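Local coordinates for putative capsular polysaccharide biosynthesis protein (PDB 6EWJ) that probably acts as a pyridoxal phosphate-dependent sugar aminotransferase in the teichoic acid biosynthesis of Streptococcus pneumoniae, at residues E399-K402 with T403-K407. Sequence-based numbering, arbitrary orientation.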
loop_
_atom_site.group_PDB
_atom_site.type_symbol
_atom_site.label_atom_id
_atom_site.label_comp_id
_atom_site.label_asym_id
_atom_site.label_seq_id
_atom_site.Cartn_x
_atom_site.Cartn_y
_atom_site.Cartn_z
ATOM N N GLU A 399 -6.963 38.397 13.636
ATOM C CA GLU A 399 -6.517 39.758 13.698
ATOM C C GLU A 399 -5.164 39.933 12.920
ATOM O O GLU A 399 -5.019 40.907 12.176
ATOM C CB GLU A 399 -6.719 40.378 15.098
ATOM C CG GLU A 399 -5.610 40.050 16.006
ATOM C CD GLU A 399 -4.467 41.051 15.855
ATOM O OE1 GLU A 399 -3.903 41.162 14.741
ATOM O OE2 GLU A 399 -4.158 41.763 16.841
ATOM N N THR A 400 -4.247 38.950 13.000
ATOM C CA THR A 400 -2.956 38.983 12.250
ATOM C C THR A 400 -3.136 38.904 10.725
ATOM O O THR A 400 -2.519 39.659 9.984
ATOM C CB THR A 400 -1.986 37.870 12.702
ATOM O OG1 THR A 400 -1.766 37.936 14.115
ATOM C CG2 THR A 400 -0.640 38.002 11.992
ATOM N N PHE A 401 -4.021 38.030 10.265
ATOM C CA PHE A 401 -4.267 37.874 8.839
ATOM C C PHE A 401 -4.853 39.181 8.242
ATOM O O PHE A 401 -4.429 39.624 7.160
ATOM C CB PHE A 401 -5.191 36.660 8.620
ATOM C CG PHE A 401 -5.358 36.212 7.199
ATOM C CD1 PHE A 401 -4.428 36.509 6.186
ATOM C CD2 PHE A 401 -6.442 35.429 6.875
ATOM C CE1 PHE A 401 -4.616 36.043 4.893
ATOM C CE2 PHE A 401 -6.635 34.959 5.594
ATOM C CZ PHE A 401 -5.729 35.272 4.593
ATOM N N LYS A 402 -5.782 39.815 8.966
ATOM C CA LYS A 402 -6.293 41.127 8.530
ATOM C C LYS A 402 -5.195 42.187 8.445
ATOM O O LYS A 402 -5.020 42.800 7.400
ATOM C CB LYS A 402 -7.376 41.648 9.462
ATOM C CG LYS A 402 -8.684 40.892 9.379
ATOM C CD LYS A 402 -9.654 41.536 10.353
ATOM C CE LYS A 402 -10.447 40.539 11.126
ATOM N NZ LYS A 402 -11.462 41.219 11.983
ATOM N N THR A 403 -4.439 42.355 9.532
ATOM C CA THR A 403 -3.343 43.333 9.596
ATOM C C THR A 403 -2.292 43.095 8.514
ATOM O O THR A 403 -1.834 44.042 7.858
ATOM C CB THR A 403 -2.658 43.326 10.983
ATOM O OG1 THR A 403 -3.619 43.647 11.981
ATOM C CG2 THR A 403 -1.493 44.350 11.075
ATOM N N VAL A 404 -1.908 41.835 8.351
ATOM C CA VAL A 404 -0.886 41.461 7.375
ATOM C C VAL A 404 -1.335 41.724 5.951
ATOM O O VAL A 404 -0.566 42.258 5.163
ATOM C CB VAL A 404 -0.443 39.983 7.551
ATOM C CG1 VAL A 404 0.203 39.444 6.291
ATOM C CG2 VAL A 404 0.528 39.871 8.724
ATOM N N SER A 405 -2.547 41.304 5.613
ATOM C CA SER A 405 -3.115 41.552 4.284
ATOM C C SER A 405 -3.141 43.044 3.957
ATOM O O SER A 405 -2.713 43.457 2.881
ATOM C CB SER A 405 -4.542 40.991 4.182
ATOM O OG SER A 405 -4.547 39.578 4.371
ATOM N N GLU A 406 -3.658 43.844 4.893
ATOM C CA GLU A 406 -3.675 45.319 4.738
ATOM C C GLU A 406 -2.265 45.861 4.499
ATOM O O GLU A 406 -2.030 46.609 3.558
ATOM C CB GLU A 406 -4.261 45.996 5.976
ATOM C CG GLU A 406 -5.756 45.809 6.194
ATOM C CD GLU A 406 -6.219 46.318 7.559
ATOM O OE1 GLU A 406 -5.729 47.407 7.966
ATOM O OE2 GLU A 406 -7.064 45.653 8.219
ATOM N N LYS A 407 -1.320 45.434 5.330
ATOM C CA LYS A 407 0.073 45.868 5.195
ATOM C C LYS A 407 0.647 45.569 3.814
ATOM O O LYS A 407 1.223 46.458 3.196
ATOM C CB LYS A 407 0.950 45.256 6.275
ATOM C CG LYS A 407 2.415 45.702 6.242
ATOM C CD LYS A 407 3.249 45.176 7.401
ATOM C CE LYS A 407 3.567 43.695 7.233
ATOM N NZ LYS A 407 3.641 42.818 8.442
#
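S405 folds its side chain back onto F401, one helical turn earlier. S405 CB lies 3.3 Å from F401 O. Its OG sits beside its own backbone N and anti to the carbonyl carbon (chi1 -62°), a rotation that brings it to the F401 carbonyl. S405 OG donates to F401 O at 2.8 Å. S405 N also donates to F401 O, at 3.0 Å, so two bonds grip one acceptor. The donors reach it from opposite faces of the carbonyl plane. S405 OG also touches the F401 ring obliquely, 3.6 Å from both CD1 and CE1 of F401.

T403 repeats the shared carbonyl on an exposed side of the helix. T403 OG1 and T403 N both donate to E399 O, again from opposite faces, and OG1 stands above the plane. The E399 chain runs alongside T403 and points the same way, with E399 OE1 3.7 Å from T403 OG1.

All this lies within helix 391-409, the last helix of the modelled chain in this DegT/DnrJ/EryC1 family member, away from the cofactor site. Each backbone N donates to the carbonyl four residues earlier, as V404 N to T400 O and E406 N to K402 O. Serine and threonine hydroxyls in helices commonly bond to that same carbonyl.

The buried side of the helix carries T400, F401, V404 and S405. T400 CG2 meets V404 CG2 at 3.9 Å, the two side chains crossing at a slant. T400 OG1 is hydrogen-bonded to Y396 O. F401 and V404 pack on I336 of helix 330-342, while F401 and S405 also touch I304 and V325.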